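Local coordinates for extracellular solute-binding protein family 1 (Alicyclobacillus acidocaldarius subsp. acidocaldarius, PDB 4OVJ), which probably captures a solute, possibly a sugar, outside the cell and delivers it to an ABC transporter, as related family 1 binding proteins do, at residues 279-293 and 358-370. Numbering follows the deposited sequence.
Sequences LPPTQPGGEEGLYIK and LVNEALKVATPID
A362 shows how a small residue lets a helix receive larger neighbours: its CB meets CD2 of L279 at 3.8 Å, CD2 of L290 and CD1 of I292. Beside it, L279 CD2 also touches L358 CD2, while L290 CD2 reaches V365 CG2 at 3.7 Å. The I292 side chain crosses that of L363 at about a right angle, and its bend at chi2 (-56°) brings CD1 onto A366 CB as well. Farther along, I369 lays CG1 and CD1 obliquely against CD2 and CE2 of the Y291 ring.

Toward T367, backbone polarity takes over. T367 N donates to L290 O over 3.0 Å, nearly straight at 164° but tilted from the carbonyl plane. Beyond this direct bond, a water joins the two segments, linking I292 N to T367 O. The E288 side chain passes over V365, and its OE2, bonded to L290 N at 2.9 Å, also forms a salt bridge with R157. Thus, within one lobe of what is probably the two-lobed fold of PBP-clan proteins, the loop between strands 275-278 and 293-300 packs against helix 350-365 and the residues that follow it, with strand 128-144 touching I292 and A362, and helix 185-194 flanking Y291.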
ATOM      1  N   LEU A 279      -6.510 -12.537   4.235  1.00  7.15           N
ATOM      2  CA  LEU A 279      -5.172 -12.035   4.536  1.00  7.61           C
ATOM      3  C   LEU A 279      -4.139 -13.005   3.960  1.00  7.42           C
ATOM      4  O   LEU A 279      -4.388 -14.211   3.875  1.00  7.44           O
ATOM      5  CB  LEU A 279      -4.964 -11.879   6.043  1.00  8.78           C
ATOM      6  CG  LEU A 279      -5.862 -10.838   6.701  1.00  9.46           C
ATOM      7  CD1 LEU A 279      -5.649 -10.870   8.209  1.00 11.08           C
ATOM      8  CD2 LEU A 279      -5.621  -9.441   6.137  1.00  9.57           C
ATOM      9  N   PRO A 280      -2.965 -12.496   3.572  1.00  7.20           N
ATOM     10  CA  PRO A 280      -1.975 -13.376   2.962  1.00  7.63           C
ATOM     11  C   PRO A 280      -1.379 -14.391   3.943  1.00  6.91           C
ATOM     12  O   PRO A 280      -1.451 -14.203   5.169  1.00  7.36           O
ATOM     13  CB  PRO A 280      -0.912 -12.427   2.405  1.00  8.52           C
ATOM     14  CG  PRO A 280      -1.260 -11.074   2.868  1.00 10.15           C
ATOM     15  CD  PRO A 280      -2.541 -11.090   3.632  1.00  8.47           C
ATOM     16  N   PRO A 281      -0.827 -15.488   3.411  1.00  7.98           N
ATOM     17  CA  PRO A 281      -0.430 -16.574   4.296  1.00  7.54           C
ATOM     18  C   PRO A 281       0.692 -16.232   5.247  1.00  7.78           C
ATOM     19  O   PRO A 281       1.476 -15.324   4.990  1.00  8.35           O
ATOM     20  CB  PRO A 281       0.018 -17.672   3.333  1.00  8.52           C
ATOM     21  CG  PRO A 281      -0.701 -17.388   2.084  1.00  8.87           C
ATOM     22  CD  PRO A 281      -0.736 -15.896   2.001  1.00  8.31           C
ATOM     23  N   THR A 282       0.737 -16.972   6.344  1.00  8.44           N
ATOM     24  CA  THR A 282       1.692 -16.754   7.398  1.00  8.38           C
ATOM     25  C   THR A 282       2.844 -17.751   7.366  1.00  8.04           C
ATOM     26  O   THR A 282       2.753 -18.815   6.748  1.00  8.33           O
ATOM     27  CB  THR A 282       0.992 -16.848   8.768  1.00  9.44           C
ATOM     28  OG1 THR A 282       0.406 -18.142   8.929  1.00 10.33           O
ATOM     29  CG2 THR A 282      -0.077 -15.793   8.885  1.00 10.53           C
ATOM     30  N   GLN A 283       3.926 -17.389   8.060  1.00  8.25           N
ATOM     31  CA  GLN A 283       5.071 -18.264   8.238  1.00  8.39           C
ATOM     32  C   GLN A 283       5.130 -18.760   9.680  1.00  8.37           C
ATOM     33  O   GLN A 283       5.420 -17.994  10.575  1.00  9.80           O
ATOM     34  CB  GLN A 283       6.361 -17.521   7.924  1.00  8.50           C
ATOM     35  CG  GLN A 283       7.619 -18.327   8.178  1.00  9.09           C
ATOM     36  CD  GLN A 283       7.646 -19.616   7.391  1.00  9.51           C
ATOM     37  OE1 GLN A 283       7.553 -19.603   6.166  1.00 12.77           O
ATOM     38  NE2 GLN A 283       7.748 -20.737   8.088  1.00  9.55           N
ATOM     39  N   PRO A 284       4.904 -20.061   9.898  1.00  9.29           N
ATOM     40  CA  PRO A 284       5.064 -20.601  11.244  1.00  9.84           C
ATOM     41  C   PRO A 284       6.488 -20.408  11.767  1.00  9.65           C
ATOM     42  O   PRO A 284       7.459 -20.610  11.031  1.00  9.67           O
ATOM     43  CB  PRO A 284       4.697 -22.074  11.069  1.00 11.21           C
ATOM     44  CG  PRO A 284       3.750 -22.071   9.902  1.00 10.61           C
ATOM     45  CD  PRO A 284       4.310 -21.037   8.973  1.00  9.94           C
ATOM     46  N   GLY A 285       6.595 -19.948  13.013  1.00  9.87           N
ATOM     47  CA  GLY A 285       7.880 -19.604  13.615  1.00  9.10           C
ATOM     48  C   GLY A 285       8.423 -18.270  13.123  1.00  8.55           C
ATOM     49  O   GLY A 285       9.532 -17.890  13.467  1.00 10.01           O
ATOM     50  N   GLY A 286       7.646 -17.575  12.301  1.00  9.20           N
ATOM     51  CA  GLY A 286       8.030 -16.292  11.749  1.00  9.57           C
ATOM     52  C   GLY A 286       7.443 -15.087  12.473  1.00  9.64           C
ATOM     53  O   GLY A 286       6.744 -15.205  13.484  1.00 12.66           O
ATOM     54  N   GLU A 287       7.760 -13.921  11.949  1.00  9.40           N
ATOM     55  CA  GLU A 287       7.209 -12.651  12.391  1.00 10.38           C
ATOM     56  C   GLU A 287       6.057 -12.307  11.458  1.00  9.98           C
ATOM     57  O   GLU A 287       5.858 -12.966  10.429  1.00  9.55           O
ATOM     58  CB  GLU A 287       8.302 -11.570  12.335  1.00 12.78           C
ATOM     59  CG  GLU A 287       9.503 -11.934  13.209  1.00 16.69           C
ATOM     60  CD  GLU A 287      10.554 -10.845  13.354  1.00 22.52           C
ATOM     61  OE1 GLU A 287      10.307  -9.700  12.936  1.00 31.83           O
ATOM     62  OE2 GLU A 287      11.650 -11.151  13.894  1.00 27.63           O
ATOM     63  N   GLU A 288       5.306 -11.270  11.794  1.00 10.16           N
ATOM     64  CA  GLU A 288       4.244 -10.809  10.908  1.00  9.88           C
ATOM     65  C   GLU A 288       4.855 -10.070   9.727  1.00  9.82           C
ATOM     66  O   GLU A 288       5.611  -9.103   9.906  1.00 12.55           O
ATOM     67  CB  GLU A 288       3.248  -9.909  11.651  1.00 10.97           C
ATOM     68  CG  GLU A 288       2.108  -9.369  10.788  1.00 10.96           C
ATOM     69  CD  GLU A 288       1.302 -10.467  10.101  1.00 11.99           C
ATOM     70  OE1 GLU A 288       0.631 -11.235  10.823  1.00 13.77           O
ATOM     71  OE2 GLU A 288       1.322 -10.561   8.843  1.00 11.19           O
ATOM     72  N   GLY A 289       4.532 -10.528   8.519  1.00  8.99           N
ATOM     73  CA  GLY A 289       4.972  -9.864   7.303  1.00  9.20           C
ATOM     74  C   GLY A 289       4.135  -8.673   6.895  1.00  8.56           C
ATOM     75  O   GLY A 289       4.634  -7.757   6.234  1.00  9.15           O
ATOM     76  N   LEU A 290       2.852  -8.681   7.250  1.00  8.42           N
ATOM     77  CA  LEU A 290       1.930  -7.710   6.689  1.00  7.60           C
ATOM     78  C   LEU A 290       2.203  -6.318   7.243  1.00  7.67           C
ATOM     79  O   LEU A 290       2.492  -6.153   8.422  1.00  7.92           O
ATOM     80  CB  LEU A 290       0.496  -8.107   6.995  1.00  8.44           C
ATOM     81  CG  LEU A 290      -0.600  -7.447   6.153  1.00  9.81           C
ATOM     82  CD1 LEU A 290      -0.483  -7.818   4.677  1.00 10.88           C
ATOM     83  CD2 LEU A 290      -1.964  -7.846   6.710  1.00 10.56           C
ATOM     84  N   TYR A 291       2.110  -5.338   6.359  1.00  8.79           N
ATOM     85  CA  TYR A 291       2.139  -3.920   6.710  1.00  8.92           C
ATOM     86  C   TYR A 291       1.042  -3.232   5.918  1.00  9.03           C
ATOM     87  O   TYR A 291       0.565  -3.745   4.902  1.00  9.58           O
ATOM     88  CB  TYR A 291       3.486  -3.280   6.366  1.00  9.88           C
ATOM     89  CG  TYR A 291       3.871  -3.429   4.909  1.00 10.10           C
ATOM     90  CD1 TYR A 291       4.432  -4.613   4.434  1.00 11.06           C
ATOM     91  CD2 TYR A 291       3.621  -2.412   3.997  1.00 10.28           C
ATOM     92  CE1 TYR A 291       4.757  -4.771   3.093  1.00 11.01           C
ATOM     93  CE2 TYR A 291       3.953  -2.556   2.662  1.00 11.43           C
ATOM     94  CZ  TYR A 291       4.504  -3.747   2.213  1.00 10.46           C
ATOM     95  OH  TYR A 291       4.829  -3.892   0.887  1.00 13.91           O
ATOM     96  N   ILE A 292       0.659  -2.062   6.388  1.00  8.57           N
ATOM     97  CA  ILE A 292      -0.252  -1.195   5.670  1.00  9.57           C
ATOM     98  C   ILE A 292       0.591  -0.130   4.990  1.00  9.80           C
ATOM     99  O   ILE A 292       1.386   0.533   5.633  1.00 11.19           O
ATOM    100  CB  ILE A 292      -1.269  -0.522   6.617  1.00 10.76           C
ATOM    101  CG1 ILE A 292      -1.903  -1.536   7.568  1.00 11.52           C
ATOM    102  CG2 ILE A 292      -2.332   0.199   5.808  1.00 11.91           C
ATOM    103  CD1 ILE A 292      -2.586  -2.699   6.893  1.00 11.36           C
ATOM    104  N   LYS A 293       0.402   0.041   3.694  1.00  9.64           N
ATOM    105  CA  LYS A 293       1.149   1.042   2.950  1.00 10.52           C
ATOM    106  C   LYS A 293       0.357   2.343   3.004  1.00 10.52           C
ATOM    107  O   LYS A 293      -0.795   2.369   2.596  1.00 11.06           O
ATOM    108  CB  LYS A 293       1.308   0.596   1.505  1.00 12.99           C
ATOM    109  CG  LYS A 293       2.099   1.547   0.623  1.00 15.55           C
ATOM    110  CD  LYS A 293       2.255   0.956  -0.774  1.00 19.79           C
ATOM    111  CE  LYS A 293       2.634   2.021  -1.783  1.00 28.22           C
ATOM    112  NZ  LYS A 293       4.052   2.420  -1.612  1.00 33.60           N
ATOM    113  N   LEU A 358     -11.699  -6.395   4.805  1.00 10.38           N
ATOM    114  CA  LEU A 358     -10.371  -7.004   4.796  1.00  9.88           C
ATOM    115  C   LEU A 358      -9.370  -6.072   5.492  1.00 10.06           C
ATOM    116  O   LEU A 358      -8.568  -6.520   6.317  1.00  9.80           O
ATOM    117  CB  LEU A 358      -9.937  -7.286   3.355  1.00 10.63           C
ATOM    118  CG  LEU A 358      -8.645  -8.059   3.061  1.00 11.68           C
ATOM    119  CD1 LEU A 358      -7.399  -7.221   3.250  1.00 13.09           C
ATOM    120  CD2 LEU A 358      -8.572  -9.346   3.869  1.00 13.31           C
ATOM    121  N   VAL A 359      -9.431  -4.778   5.183  1.00  9.55           N
ATOM    122  CA  VAL A 359      -8.491  -3.836   5.799  1.00  9.51           C
ATOM    123  C   VAL A 359      -8.696  -3.822   7.319  1.00  9.44           C
ATOM    124  O   VAL A 359      -7.734  -3.804   8.068  1.00  9.09           O
ATOM    125  CB  VAL A 359      -8.563  -2.436   5.166  1.00 11.55           C
ATOM    126  CG1 VAL A 359      -7.702  -1.432   5.918  1.00 12.14           C
ATOM    127  CG2 VAL A 359      -8.067  -2.479   3.724  1.00 14.09           C
ATOM    128  N   ASN A 360      -9.935  -3.892   7.790  1.00  9.59           N
ATOM    129  CA  ASN A 360     -10.152  -3.970   9.228  1.00 11.11           C
ATOM    130  C   ASN A 360      -9.463  -5.182   9.869  1.00 10.56           C
ATOM    131  O   ASN A 360      -8.904  -5.073  10.944  1.00 12.09           O
ATOM    132  CB  ASN A 360     -11.645  -3.944   9.556  1.00 13.07           C
ATOM    133  CG  ASN A 360     -12.278  -2.581   9.298  1.00 15.30           C
ATOM    134  OD1 ASN A 360     -11.589  -1.564   9.151  1.00 16.98           O
ATOM    135  ND2 ASN A 360     -13.604  -2.548   9.258  1.00 20.64           N
ATOM    136  N   GLU A 361      -9.477  -6.327   9.197  1.00 10.01           N
ATOM    137  CA  GLU A 361      -8.730  -7.487   9.673  1.00 10.65           C
ATOM    138  C   GLU A 361      -7.216  -7.311   9.551  1.00  9.18           C
ATOM    139  O   GLU A 361      -6.480  -7.716  10.447  1.00  9.23           O
ATOM    140  CB  GLU A 361      -9.202  -8.757   8.982  1.00 13.81           C
ATOM    141  CG  GLU A 361     -10.633  -9.086   9.346  1.00 17.20           C
ATOM    142  CD  GLU A 361     -10.827  -9.209  10.851  1.00 23.38           C
ATOM    143  OE1 GLU A 361     -10.043  -9.943  11.505  1.00 29.51           O
ATOM    144  OE2 GLU A 361     -11.745  -8.549  11.389  1.00 36.14           O
ATOM    145  N   ALA A 362      -6.768  -6.677   8.467  1.00  7.72           N
ATOM    146  CA  ALA A 362      -5.346  -6.404   8.283  1.00  8.16           C
ATOM    147  C   ALA A 362      -4.798  -5.530   9.386  1.00  7.78           C
ATOM    148  O   ALA A 362      -3.676  -5.726   9.844  1.00  8.68           O
ATOM    149  CB  ALA A 362      -5.105  -5.737   6.942  1.00  8.48           C
ATOM    150  N   LEU A 363      -5.582  -4.541   9.799  1.00  8.46           N
ATOM    151  CA  LEU A 363      -5.118  -3.603  10.822  1.00  8.60           C
ATOM    152  C   LEU A 363      -4.894  -4.265  12.180  1.00  8.61           C
ATOM    153  O   LEU A 363      -4.097  -3.771  12.997  1.00  9.54           O
ATOM    154  CB  LEU A 363      -6.096  -2.446  10.959  1.00  9.18           C
ATOM    155  CG  LEU A 363      -6.136  -1.515   9.754  1.00  9.87           C
ATOM    156  CD1 LEU A 363      -7.347  -0.607   9.850  1.00 10.98           C
ATOM    157  CD2 LEU A 363      -4.855  -0.713   9.660  1.00 11.13           C
ATOM    158  N   LYS A 364      -5.578  -5.382  12.426  1.00  8.54           N
ATOM    159  CA  LYS A 364      -5.364  -6.122  13.669  1.00  9.29           C
ATOM    160  C   LYS A 364      -3.977  -6.761  13.762  1.00  9.68           C
ATOM    161  O   LYS A 364      -3.441  -6.901  14.855  1.00 11.60           O
ATOM    162  CB  LYS A 364      -6.443  -7.181  13.858  1.00 10.22           C
ATOM    163  CG  LYS A 364      -7.822  -6.595  14.061  1.00 12.16           C
ATOM    164  CD  LYS A 364      -8.859  -7.709  14.121  1.00 15.41           C
ATOM    165  CE  LYS A 364     -10.246  -7.157  14.393  1.00 19.23           C
ATOM    166  NZ  LYS A 364     -11.245  -8.252  14.234  1.00 23.70           N
ATOM    167  N   VAL A 365      -3.394  -7.134  12.630  1.00  9.20           N
ATOM    168  CA  VAL A 365      -2.126  -7.859  12.619  1.00  9.50           C
ATOM    169  C   VAL A 365      -0.941  -7.055  12.100  1.00  9.13           C
ATOM    170  O   VAL A 365       0.179  -7.392  12.410  1.00 10.08           O
ATOM    171  CB  VAL A 365      -2.201  -9.170  11.786  1.00 11.44           C
ATOM    172  CG1 VAL A 365      -3.352 -10.040  12.266  1.00 12.51           C
ATOM    173  CG2 VAL A 365      -2.331  -8.894  10.289  1.00 13.85           C
ATOM    174  N   ALA A 366      -1.173  -6.011  11.307  1.00  8.93           N
ATOM    175  CA  ALA A 366      -0.085  -5.412  10.532  1.00  8.51           C
ATOM    176  C   ALA A 366       0.922  -4.733  11.450  1.00  8.48           C
ATOM    177  O   ALA A 366       0.567  -4.180  12.490  1.00 10.02           O
ATOM    178  CB  ALA A 366      -0.637  -4.420   9.524  1.00  9.84           C
ATOM    179  N   THR A 367       2.180  -4.791  11.066  1.00  8.41           N
ATOM    180  CA  THR A 367       3.222  -4.071  11.777  1.00  8.99           C
ATOM    181  C   THR A 367       3.694  -2.930  10.887  1.00  8.99           C
ATOM    182  O   THR A 367       3.329  -2.869   9.716  1.00  8.70           O
ATOM    183  CB  THR A 367       4.382  -4.999  12.140  1.00 10.55           C
ATOM    184  OG1 THR A 367       5.030  -5.419  10.954  1.00 11.85           O
ATOM    185  CG2 THR A 367       3.888  -6.216  12.905  1.00 12.25           C
ATOM    186  N   PRO A 368       4.500  -2.010  11.439  1.00  9.24           N
ATOM    187  CA  PRO A 368       4.870  -0.848  10.648  1.00 10.00           C
ATOM    188  C   PRO A 368       5.620  -1.194   9.365  1.00 10.05           C
ATOM    189  O   PRO A 368       6.401  -2.145   9.314  1.00 10.75           O
ATOM    190  CB  PRO A 368       5.776  -0.054  11.595  1.00 10.92           C
ATOM    191  CG  PRO A 368       5.270  -0.411  12.951  1.00 11.60           C
ATOM    192  CD  PRO A 368       4.933  -1.877  12.839  1.00 10.45           C
ATOM    193  N   ILE A 369       5.373  -0.390   8.347  1.00  9.40           N
ATOM    194  CA  ILE A 369       6.079  -0.480   7.083  1.00  9.58           C
ATOM    195  C   ILE A 369       7.579  -0.232   7.312  1.00 10.06           C
ATOM    196  O   ILE A 369       7.968   0.497   8.234  1.00 11.08           O
ATOM    197  CB  ILE A 369       5.465   0.527   6.079  1.00 10.62           C
ATOM    198  CG1 ILE A 369       6.003   0.295   4.670  1.00 12.58           C
ATOM    199  CG2 ILE A 369       5.681   1.969   6.545  1.00 10.74           C
ATOM    200  CD1 ILE A 369       5.278   1.099   3.605  1.00 13.95           C
ATOM    201  N   ASP A 370       8.412  -0.851   6.481  1.00 10.58           N
ATOM    202  CA  ASP A 370       9.849  -0.631   6.517  1.00 11.69           C
ATOM    203  C   ASP A 370      10.165   0.823   6.184  1.00 11.50           C
ATOM    204  O   ASP A 370       9.366   1.513   5.539  1.00 10.18           O
ATOM    205  CB  ASP A 370      10.568  -1.451   5.445  1.00 13.03           C
ATOM    206  CG  ASP A 370      10.626  -2.960   5.736  1.00 15.18           C
ATOM    207  OD1 ASP A 370      10.099  -3.453   6.757  1.00 15.37           O
ATOM    208  OD2 ASP A 370      11.249  -3.658   4.895  1.00 19.61           O
TER
HETATM  209  O   HOH W   1       6.851  -7.428  11.285  1.00 21.07           O
HETATM  210  O   HOH W   2       1.209  -1.116   9.099  1.00 11.96           O
HETATM  211  O   HOH W   3       2.547   1.334   8.325  1.00 26.22           O